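Local coordinates for protein predicted ATPase of the ABC class (Vibrio vulnificus, PDB 5D6A) that probably binds and hydrolyses ATP as an ABC-class ATPase, and here holds the non-hydrolysable analogue AMP-PNP, at residues P217-A220 against G221-L225; L254-K258 against G259-I263; I294-D297 against G298-K302. All blocks are in the same frame, centred on the assembly; numbering follows the deposited sequence.

Interaction 1: residues P217-A220 against G221-L225. With ANP (phosphoaminophosphonic acid-adenylate ester), chain C.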
ATOM      1  N   PRO A 217     -15.716 -14.613  -7.450  1.00 39.62           N
ATOM      2  CA  PRO A 217     -15.596 -13.148  -7.437  1.00 40.68           C
ATOM      3  C   PRO A 217     -16.174 -12.480  -6.193  1.00 40.39           C
ATOM      4  O   PRO A 217     -17.181 -12.945  -5.653  1.00 39.49           O
ATOM      5  CB  PRO A 217     -16.404 -12.726  -8.667  1.00 42.56           C
ATOM      6  CG  PRO A 217     -17.432 -13.788  -8.802  1.00 42.56           C
ATOM      7  CD  PRO A 217     -16.721 -15.060  -8.431  1.00 40.86           C
ATOM      8  N   ARG A 218     -15.535 -11.390  -5.759  1.00 39.91           N
ATOM      9  CA  ARG A 218     -15.983 -10.640  -4.592  1.00 39.16           C
ATOM     10  C   ARG A 218     -16.850  -9.491  -5.090  1.00 41.02           C
ATOM     11  O   ARG A 218     -16.892  -9.232  -6.292  1.00 41.86           O
ATOM     12  CB  ARG A 218     -14.794 -10.105  -3.782  1.00 38.67           C
ATOM     13  CG  ARG A 218     -13.635 -11.083  -3.593  1.00 37.56           C
ATOM     14  CD  ARG A 218     -14.081 -12.519  -3.342  1.00 36.83           C
ATOM     15  NE  ARG A 218     -14.894 -12.695  -2.146  1.00 36.34           N
ATOM     16  CZ  ARG A 218     -15.578 -13.802  -1.863  1.00 36.43           C
ATOM     17  NH1 ARG A 218     -15.586 -14.831  -2.705  1.00 36.86           N
ATOM     18  NH2 ARG A 218     -16.285 -13.874  -0.743  1.00 36.81           N
ATOM     19  N   VAL A 219     -17.538  -8.795  -4.186  1.00 41.53           N
ATOM     20  CA  VAL A 219     -18.409  -7.691  -4.610  1.00 44.41           C
ATOM     21  C   VAL A 219     -17.606  -6.603  -5.316  1.00 45.71           C
ATOM     22  O   VAL A 219     -18.066  -6.022  -6.302  1.00 48.24           O
ATOM     23  CB  VAL A 219     -19.232  -7.066  -3.449  1.00 45.20           C
ATOM     24  CG1 VAL A 219     -20.070  -8.127  -2.750  1.00 44.63           C
ATOM     25  CG2 VAL A 219     -18.344  -6.357  -2.444  1.00 44.95           C
ATOM     26  N   ALA A 220     -16.401  -6.344  -4.818  1.00 44.98           N
ATOM     27  CA  ALA A 220     -15.536  -5.322  -5.397  1.00 46.13           C
ATOM     28  C   ALA A 220     -14.089  -5.565  -4.994  1.00 45.06           C
ATOM     29  O   ALA A 220     -13.797  -6.489  -4.235  1.00 43.18           O
ATOM     30  CB  ALA A 220     -15.987  -3.940  -4.948  1.00 47.34           C
ATOM     31  N   GLY A 221     -13.190  -4.729  -5.504  1.00 46.60           N
ATOM     32  CA  GLY A 221     -11.765  -4.846  -5.200  1.00 46.29           C
ATOM     33  C   GLY A 221     -11.379  -4.456  -3.782  1.00 45.58           C
ATOM     34  O   GLY A 221     -10.317  -4.847  -3.302  1.00 45.27           O
ATOM     35  N   ASN A 222     -12.238  -3.684  -3.117  1.00 45.83           N
ATOM     36  CA  ASN A 222     -11.999  -3.234  -1.741  1.00 44.78           C
ATOM     37  C   ASN A 222     -12.882  -3.954  -0.718  1.00 43.12           C
ATOM     38  O   ASN A 222     -13.034  -3.487   0.412  1.00 43.60           O
ATOM     39  CB  ASN A 222     -12.253  -1.728  -1.630  1.00 46.34           C
ATOM     40  CG  ASN A 222     -13.695  -1.353  -1.937  1.00 46.69           C
ATOM     41  OD1 ASN A 222     -14.409  -2.084  -2.626  1.00 45.93           O
ATOM     42  ND2 ASN A 222     -14.123  -0.200  -1.440  1.00 48.23           N
ATOM     43  N   CYS A 223     -13.462  -5.082  -1.111  1.00 41.50           N
ATOM     44  CA  CYS A 223     -14.352  -5.829  -0.230  1.00 40.40           C
ATOM     45  C   CYS A 223     -14.117  -7.327  -0.411  1.00 37.98           C
ATOM     46  O   CYS A 223     -13.978  -7.805  -1.534  1.00 37.69           O
ATOM     47  CB  CYS A 223     -15.796  -5.454  -0.551  1.00 41.79           C
ATOM     48  SG  CYS A 223     -17.039  -6.173   0.539  1.00 43.47           S
ATOM     49  N   ASP A 224     -14.074  -8.065   0.695  1.00 36.68           N
ATOM     50  CA  ASP A 224     -13.806  -9.505   0.643  1.00 35.98           C
ATOM     51  C   ASP A 224     -15.081 -10.369   0.642  1.00 36.03           C
ATOM     52  O   ASP A 224     -14.992 -11.599   0.635  1.00 35.76           O
ATOM     53  CB  ASP A 224     -12.897  -9.906   1.812  1.00 35.04           C
ATOM     54  CG  ASP A 224     -12.254 -11.280   1.622  1.00 34.69           C
ATOM     55  OD1 ASP A 224     -11.922 -11.644   0.472  1.00 33.90           O
ATOM     56  OD2 ASP A 224     -12.059 -11.991   2.632  1.00 34.69           O
ATOM     57  N   LEU A 225     -16.255  -9.735   0.650  1.00 37.27           N
ATOM     58  CA  LEU A 225     -17.531 -10.468   0.620  1.00 38.08           C
ATOM     59  C   LEU A 225     -17.810 -10.949  -0.799  1.00 38.72           C
ATOM     60  O   LEU A 225     -17.308 -10.363  -1.753  1.00 39.79           O
ATOM     61  CB  LEU A 225     -18.684  -9.592   1.127  1.00 39.62           C
ATOM     62  CG  LEU A 225     -18.791  -9.367   2.641  1.00 39.26           C
ATOM     63  CD1 LEU A 225     -17.487  -8.879   3.250  1.00 38.73           C
ATOM     64  CD2 LEU A 225     -19.916  -8.384   2.930  1.00 41.18           C
TER
HETATM   65  PG  ANP C 602      -5.655 -10.980 -14.686  1.00 71.51           P
HETATM   66  O1G ANP C 602      -5.291 -12.260 -13.978  1.00 74.06           O
HETATM   67  O2G ANP C 602      -5.059  -9.744 -14.050  1.00 68.07           O
HETATM   68  O3G ANP C 602      -5.464 -11.074 -16.181  1.00 69.16           O
HETATM   69  PB  ANP C 602      -8.553 -11.284 -15.641  1.00 53.29           P
HETATM   70  O1B ANP C 602      -8.410 -12.755 -15.892  1.00 55.36           O
HETATM   71  O2B ANP C 602      -8.371 -10.352 -16.817  1.00 54.93           O
HETATM   72  N3B ANP C 602      -7.382 -10.809 -14.421  1.00 63.32           N
HETATM   73  PA  ANP C 602     -10.366 -10.763 -13.544  1.00 50.88           P
HETATM   74  O1A ANP C 602     -10.731 -12.033 -12.824  1.00 51.22           O
HETATM   75  O2A ANP C 602      -9.264  -9.898 -12.984  1.00 53.57           O
HETATM   76  O3A ANP C 602     -10.052 -11.090 -15.088  1.00 50.93           O
HETATM   77  O5' ANP C 602     -11.675  -9.844 -13.665  1.00 50.94           O
HETATM   78  C5' ANP C 602     -12.885 -10.371 -14.189  1.00 50.24           C
HETATM   79  C4' ANP C 602     -14.067  -9.550 -13.692  1.00 50.92           C
HETATM   80  O4' ANP C 602     -15.247 -10.354 -13.766  1.00 50.02           O
HETATM   81  C3' ANP C 602     -13.930  -9.111 -12.241  1.00 52.08           C
HETATM   82  O3' ANP C 602     -14.491  -7.802 -12.066  1.00 52.69           O
HETATM   83  C2' ANP C 602     -14.704 -10.148 -11.458  1.00 50.44           C
HETATM   84  O2' ANP C 602     -15.336  -9.582 -10.305  1.00 51.17           O
HETATM   85  C1' ANP C 602     -15.718 -10.691 -12.460  1.00 49.48           C
HETATM   86  N9  ANP C 602     -15.876 -12.161 -12.347  1.00 50.15           N
HETATM   87  C8  ANP C 602     -14.888 -13.079 -12.257  1.00 48.80           C
HETATM   88  N7  ANP C 602     -15.409 -14.329 -12.164  1.00 49.02           N
HETATM   89  C5  ANP C 602     -16.749 -14.219 -12.197  1.00 50.00           C
HETATM   90  C6  ANP C 602     -17.902 -15.146 -12.141  1.00 50.74           C
HETATM   91  N6  ANP C 602     -17.712 -16.480 -12.029  1.00 52.07           N
HETATM   92  N1  ANP C 602     -19.146 -14.617 -12.206  1.00 53.35           N
HETATM   93  C2  ANP C 602     -19.353 -13.287 -12.319  1.00 53.51           C
HETATM   94  N3  ANP C 602     -18.342 -12.394 -12.373  1.00 53.15           N
HETATM   95  C4  ANP C 602     -17.048 -12.791 -12.319  1.00 50.61           C

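Interaction 2: residues L254-K258 against G259-I263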
ATOM      1  N   LEU A 254     -13.108 -28.868  -9.153  1.00 49.19           N
ATOM      2  CA  LEU A 254     -11.857 -28.809  -9.898  1.00 49.10           C
ATOM      3  C   LEU A 254     -10.692 -29.256  -9.036  1.00 48.90           C
ATOM      4  O   LEU A 254     -10.459 -28.701  -7.961  1.00 48.76           O
ATOM      5  CB  LEU A 254     -11.577 -27.383 -10.369  1.00 48.62           C
ATOM      6  CG  LEU A 254     -10.196 -27.172 -11.001  1.00 48.89           C
ATOM      7  CD1 LEU A 254     -10.077 -27.971 -12.290  1.00 50.36           C
ATOM      8  CD2 LEU A 254      -9.922 -25.698 -11.254  1.00 48.82           C
ATOM      9  N   GLY A 255      -9.953 -30.247  -9.518  1.00 48.54           N
ATOM     10  CA  GLY A 255      -8.786 -30.744  -8.818  1.00 47.67           C
ATOM     11  C   GLY A 255      -7.546 -30.299  -9.559  1.00 47.42           C
ATOM     12  O   GLY A 255      -7.310 -30.732 -10.682  1.00 49.21           O
ATOM     13  N   ILE A 256      -6.767 -29.416  -8.942  1.00 46.25           N
ATOM     14  CA  ILE A 256      -5.532 -28.926  -9.548  1.00 46.66           C
ATOM     15  C   ILE A 256      -4.393 -29.832  -9.096  1.00 47.44           C
ATOM     16  O   ILE A 256      -3.939 -29.738  -7.954  1.00 47.27           O
ATOM     17  CB  ILE A 256      -5.253 -27.460  -9.164  1.00 45.23           C
ATOM     18  CG1 ILE A 256      -6.373 -26.568  -9.709  1.00 45.52           C
ATOM     19  CG2 ILE A 256      -3.907 -27.009  -9.721  1.00 45.04           C
ATOM     20  CD1 ILE A 256      -6.252 -25.109  -9.332  1.00 44.98           C
ATOM     21  N   PRO A 257      -3.917 -30.708  -9.994  1.00 49.31           N
ATOM     22  CA  PRO A 257      -2.863 -31.641  -9.611  1.00 50.78           C
ATOM     23  C   PRO A 257      -1.510 -30.982  -9.386  1.00 50.06           C
ATOM     24  O   PRO A 257      -1.325 -29.815  -9.723  1.00 49.36           O
ATOM     25  CB  PRO A 257      -2.793 -32.593 -10.808  1.00 52.06           C
ATOM     26  CG  PRO A 257      -3.218 -31.761 -11.966  1.00 51.94           C
ATOM     27  CD  PRO A 257      -4.217 -30.776 -11.436  1.00 50.45           C
ATOM     28  N   LYS A 258      -0.578 -31.739  -8.816  1.00 51.08           N
ATOM     29  CA  LYS A 258       0.769 -31.244  -8.572  1.00 50.90           C
ATOM     30  C   LYS A 258       1.459 -30.913  -9.889  1.00 50.75           C
ATOM     31  O   LYS A 258       0.995 -31.298 -10.963  1.00 52.86           O
ATOM     32  CB  LYS A 258       1.598 -32.278  -7.811  1.00 53.51           C
ATOM     33  CG  LYS A 258       1.127 -32.557  -6.394  1.00 54.54           C
ATOM     34  CD  LYS A 258       1.997 -33.630  -5.757  1.00 57.20           C
ATOM     35  CE  LYS A 258       1.584 -33.932  -4.327  1.00 57.82           C
ATOM     36  NZ  LYS A 258       2.395 -35.041  -3.748  1.00 58.53           N
ATOM     37  N   GLY A 259       2.573 -30.200  -9.796  1.00 48.85           N
ATOM     38  CA  GLY A 259       3.326 -29.802 -10.973  1.00 49.05           C
ATOM     39  C   GLY A 259       2.964 -28.397 -11.400  1.00 48.09           C
ATOM     40  O   GLY A 259       2.454 -27.610 -10.607  1.00 46.95           O
ATOM     41  N   ILE A 260       3.221 -28.089 -12.666  1.00 48.84           N
ATOM     42  CA  ILE A 260       2.954 -26.768 -13.212  1.00 47.87           C
ATOM     43  C   ILE A 260       1.558 -26.701 -13.822  1.00 47.67           C
ATOM     44  O   ILE A 260       1.193 -27.542 -14.639  1.00 48.38           O
ATOM     45  CB  ILE A 260       3.997 -26.399 -14.283  1.00 49.26           C
ATOM     46  CG1 ILE A 260       5.412 -26.520 -13.699  1.00 49.00           C
ATOM     47  CG2 ILE A 260       3.743 -24.993 -14.818  1.00 48.80           C
ATOM     48  CD1 ILE A 260       6.520 -26.286 -14.704  1.00 50.60           C
ATOM     49  N   THR A 261       0.789 -25.693 -13.418  1.00 46.46           N
ATOM     50  CA  THR A 261      -0.564 -25.491 -13.924  1.00 46.96           C
ATOM     51  C   THR A 261      -0.719 -24.051 -14.410  1.00 46.78           C
ATOM     52  O   THR A 261      -0.453 -23.104 -13.668  1.00 45.66           O
ATOM     53  CB  THR A 261      -1.619 -25.772 -12.838  1.00 46.28           C
ATOM     54  OG1 THR A 261      -1.456 -27.108 -12.345  1.00 47.41           O
ATOM     55  CG2 THR A 261      -3.032 -25.609 -13.396  1.00 46.90           C
ATOM     56  N   LEU A 262      -1.143 -23.889 -15.659  1.00 47.36           N
ATOM     57  CA  LEU A 262      -1.329 -22.564 -16.231  1.00 46.82           C
ATOM     58  C   LEU A 262      -2.799 -22.190 -16.286  1.00 46.73           C
ATOM     59  O   LEU A 262      -3.662 -23.042 -16.513  1.00 47.42           O
ATOM     60  CB  LEU A 262      -0.742 -22.500 -17.640  1.00 48.58           C
ATOM     61  CG  LEU A 262       0.748 -22.809 -17.764  1.00 48.77           C
ATOM     62  CD1 LEU A 262       1.177 -22.685 -19.217  1.00 50.53           C
ATOM     63  CD2 LEU A 262       1.568 -21.885 -16.874  1.00 47.24           C
ATOM     64  N   ILE A 263      -3.068 -20.908 -16.068  1.00 46.28           N
ATOM     65  CA  ILE A 263      -4.415 -20.358 -16.128  1.00 46.83           C
ATOM     66  C   ILE A 263      -4.388 -19.281 -17.208  1.00 47.93           C
ATOM     67  O   ILE A 263      -3.934 -18.164 -16.973  1.00 49.16           O
ATOM     68  CB  ILE A 263      -4.855 -19.785 -14.768  1.00 45.63           C
ATOM     69  CG1 ILE A 263      -4.934 -20.915 -13.735  1.00 45.02           C
ATOM     70  CG2 ILE A 263      -6.210 -19.095 -14.883  1.00 46.42           C
ATOM     71  CD1 ILE A 263      -5.335 -20.463 -12.347  1.00 43.91           C
TER
HETATM   72  O   HOH W   1      -0.407 -27.190  -9.951  0.50 14.61           O
HETATM   73  O   HOH W   2      -0.500 -29.419 -12.795  0.50 21.37           O

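Interaction 3: residues I294-D297 against G298-K302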
ATOM      1  N   ILE A 294     -13.255 -24.493  -0.805  1.00 40.19           N
ATOM      2  CA  ILE A 294     -12.067 -24.397  -1.637  1.00 39.46           C
ATOM      3  C   ILE A 294     -10.882 -24.533  -0.690  1.00 38.33           C
ATOM      4  O   ILE A 294     -10.803 -23.821   0.308  1.00 37.13           O
ATOM      5  CB  ILE A 294     -11.954 -23.047  -2.373  1.00 39.11           C
ATOM      6  CG1 ILE A 294     -13.236 -22.735  -3.153  1.00 40.38           C
ATOM      7  CG2 ILE A 294     -10.762 -23.069  -3.321  1.00 38.57           C
ATOM      8  CD1 ILE A 294     -13.195 -21.415  -3.896  1.00 39.70           C
ATOM      9  N   VAL A 295      -9.981 -25.463  -0.991  1.00 38.39           N
ATOM     10  CA  VAL A 295      -8.793 -25.674  -0.169  1.00 38.37           C
ATOM     11  C   VAL A 295      -7.536 -25.629  -1.032  1.00 38.42           C
ATOM     12  O   VAL A 295      -7.570 -25.959  -2.218  1.00 38.68           O
ATOM     13  CB  VAL A 295      -8.846 -27.010   0.606  1.00 38.41           C
ATOM     14  CG1 VAL A 295      -9.940 -26.969   1.662  1.00 38.28           C
ATOM     15  CG2 VAL A 295      -9.043 -28.183  -0.344  1.00 39.41           C
ATOM     16  N   THR A 296      -6.432 -25.213  -0.424  1.00 38.33           N
ATOM     17  CA  THR A 296      -5.160 -25.110  -1.117  1.00 38.74           C
ATOM     18  C   THR A 296      -4.022 -25.435  -0.156  1.00 38.76           C
ATOM     19  O   THR A 296      -4.151 -25.284   1.057  1.00 37.84           O
ATOM     20  CB  THR A 296      -4.949 -23.688  -1.680  1.00 38.95           C
ATOM     21  OG1 THR A 296      -6.039 -23.341  -2.541  1.00 40.76           O
ATOM     22  CG2 THR A 296      -3.649 -23.590  -2.459  1.00 38.72           C
ATOM     23  N   ASP A 297      -2.915 -25.908  -0.714  1.00 39.45           N
ATOM     24  CA  ASP A 297      -1.732 -26.215   0.062  1.00 39.78           C
ATOM     25  C   ASP A 297      -1.490 -25.059   1.040  1.00 38.41           C
ATOM     26  O   ASP A 297      -1.382 -23.906   0.627  1.00 36.59           O
ATOM     27  CB  ASP A 297      -0.550 -26.389  -0.893  1.00 40.55           C
ATOM     28  CG  ASP A 297       0.733 -26.748  -0.190  1.00 40.93           C
ATOM     29  OD1 ASP A 297       0.860 -26.516   1.034  1.00 41.59           O
ATOM     30  OD2 ASP A 297       1.628 -27.255  -0.883  1.00 40.95           O
ATOM     31  N   GLY A 298      -1.414 -25.381   2.329  1.00 38.42           N
ATOM     32  CA  GLY A 298      -1.230 -24.380   3.380  1.00 37.55           C
ATOM     33  C   GLY A 298       0.012 -23.516   3.261  1.00 38.11           C
ATOM     34  O   GLY A 298       0.027 -22.383   3.743  1.00 37.79           O
ATOM     35  N   SER A 299       1.051 -24.043   2.616  1.00 39.09           N
ATOM     36  CA  SER A 299       2.316 -23.319   2.456  1.00 38.28           C
ATOM     37  C   SER A 299       2.421 -22.516   1.154  1.00 37.88           C
ATOM     38  O   SER A 299       3.441 -21.868   0.910  1.00 37.45           O
ATOM     39  CB  SER A 299       3.479 -24.309   2.527  1.00 39.02           C
ATOM     40  OG  SER A 299       3.373 -25.284   1.504  1.00 40.48           O
ATOM     41  N   ALA A 300       1.379 -22.549   0.326  1.00 37.70           N
ATOM     42  CA  ALA A 300       1.395 -21.833  -0.957  1.00 36.95           C
ATOM     43  C   ALA A 300       1.699 -20.344  -0.781  1.00 36.62           C
ATOM     44  O   ALA A 300       1.021 -19.650  -0.021  1.00 35.34           O
ATOM     45  CB  ALA A 300       0.073 -22.019  -1.681  1.00 37.43           C
HETATM   46  N   MSE A 301       2.720 -19.866  -1.493  1.00 37.01           N
HETATM   47  CA  MSE A 301       3.147 -18.468  -1.415  1.00 36.80           C
HETATM   48  C   MSE A 301       3.049 -17.786  -2.744  1.00 37.30           C
HETATM   49  O   MSE A 301       3.615 -18.255  -3.730  1.00 37.81           O
HETATM   50  CB  MSE A 301       4.609 -18.426  -0.959  1.00 36.83           C
HETATM   51  CG  MSE A 301       5.240 -17.029  -1.013  1.00 36.21           C
HETATM   52 SE   MSE A 301       4.349 -15.772   0.221  1.00 34.81          SE
HETATM   53  CE  MSE A 301       4.886 -16.637   1.903  1.00 35.19           C
ATOM     54  N   LYS A 302       2.336 -16.666  -2.787  1.00 38.63           N
ATOM     55  CA  LYS A 302       2.223 -15.903  -4.016  1.00 40.57           C
ATOM     56  C   LYS A 302       3.369 -14.920  -4.056  1.00 40.93           C
ATOM     57  O   LYS A 302       3.559 -14.135  -3.130  1.00 38.87           O
ATOM     58  CB  LYS A 302       0.885 -15.171  -4.120  1.00 41.88           C
ATOM     59  CG  LYS A 302       0.714 -14.407  -5.429  1.00 44.30           C
ATOM     60  CD  LYS A 302      -0.743 -14.054  -5.673  1.00 46.25           C
ATOM     61  CE  LYS A 302      -0.981 -13.372  -7.014  1.00 48.09           C
ATOM     62  NZ  LYS A 302      -0.353 -12.025  -7.119  1.00 50.52           N
TER

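Interaction 1: residues P217-A220 against G221-L225
R218 reaches D224 through a chain that folds back on itself. Its CG sits beside the backbone N, and bends at chi2 (-39°) and chi3 (-61°) swing the guanidinium round to the backbone of 224-225. C223 SG lies anti to its backbone N (chi1 -175°), alongside V219 CG2.

The R218 guanidinium grips one carbonyl oxygen with two nitrogens. NE and NH2 each lie 3.0 Å from D224 O, and both bonds are bent. Both nitrogens come from the same face of the carbonyl plane. NE stands well above that plane, and NH2 is less tilted. Together with a salt bridge to D289 and a bond from NH1 to L216 O, the grip limits the rotation of the guanidinium. The carboxylate of D224 does not share in it: R218 NE is 4.1 Å from D224 OD1, and this oxygen lies well out of the guanidinium plane. The stronger charged partner of D224 is R291.

The segment is a short reversal in the P-loop domain, built on a type I beta turn from A220 to C223. The turn's own bond, C223 N to A220 O, is weak at 3.4 Å. A firmer backbone bond runs from V219 N to L225 O at 2.9 Å. It ties the two arms beyond the turn. V219 CG1 also faces the L225 backbone, 3.7 Å from L225 O. At the turn itself, N222 OD1 comes to 3.4 Å from A220 CB. R567 of the second subunit packs on A220 and N222, so the turn also lies at the dimer interface.

At the start of the segment, P217 belongs to the nucleotide pocket. Its ring lies against the adenine of AMP-PNP, with P217 CG 3.5 Å from C5 of the base.

Interaction 2: residues L254-K258 against G259-I263
T261 meets I256 and two waters across the bend between two strands. Its CB is 4.1 Å from I256 CG2. Its methyl, T261 CG2, touches the same I256 CG2 at 4.0 Å. T261 OG1 comes closest to I256 CG2, at 3.6 Å. The hydroxyl turns toward the bend: chi1 of -57° puts OG1 beside the backbone N. There T261 OG1 gives its proton to water 1 at 2.6 Å.

Water 1 in turn donates to P257 O at 2.8 Å and to G259 O at 3.0 Å. One water thus joins the end of the first strand, the glycine and the threonine. Water 2 donates to T261 OG1 and also lies 3.0 Å from K258 O. The waters make the hydrogen-bonded links between the two arms here; none is direct.

G259 has a positive phi of 96°. With this backbone a CB would run into the carbonyl oxygen of K258. The glycine therefore lets the chain change direction here. K258 extends away from the bend, and its NZ pairs with E202.

The bend leads from strand 249-257 of the antiparallel sheet into strand 260-264, an inner strand of the mixed core sheet. That strand runs on into the glycine-rich loop and helix 271-280, an order consistent with a P-loop (Walker A) site.

Interaction 3: residues I294-D297 against G298-K302
From D297 to A300 the backbone makes a type I beta turn, closed by a bond from A300 N to D297 O of 3.1 Å with an N-H...O angle of 163°. The turn joins two sheets of the P-loop domain. Strand 294-296, which ends just before it, is an edge of the antiparallel sheet. Strand 301-302, which starts just after it, is an edge of the mixed core sheet.

D297 reinforces the turn with its side chain. CG points away from the backbone N (chi1 -179°), and OD1 reaches forward over the turn. D297 OD1 accepts the backbone S299 N at 2.9 Å, which is an Asx turn. The same D297 OD1 takes the hydroxyl proton of S299 OG at 2.8 Å. Both donors come from one face of the carboxylate, each standing roughly 40° above its plane. Two bonds on one oxygen hold the carboxylate in place and would tend to favour its charged form.

Residues outside the turn hold further polar atoms. D297 OD2 is hydrogen-bonded to T357 OG1, and S299 OG also accepts the backbone N-H of S356. The turn is thereby tied to the start of strand 357-361, on which A300 also packs.

The apolar contact across the turn is small. The T296 CG2 methyl lies 4.1 Å from A300 CB.

In the fold
The three contacts follow one another along the chain in the P-loop domain, and none nests in or crosses another. Interaction 1 comes first. It closes a short loop after strand 206-211, between the adenine and the second subunit. Interaction 2 follows about thirty residues later and takes the chain from the antiparallel sheet into the mixed core sheet. The presumed P-loop and helix 271-280 come next. Interaction 3 then leads from the antiparallel sheet to the mixed sheet a second time, at their outer strands. Interactions 2 and 3 have centres 12 Å apart, with nearest atoms about 7 Å apart. Interaction 1 lies farther off, its centre 20 Å from that of interaction 3.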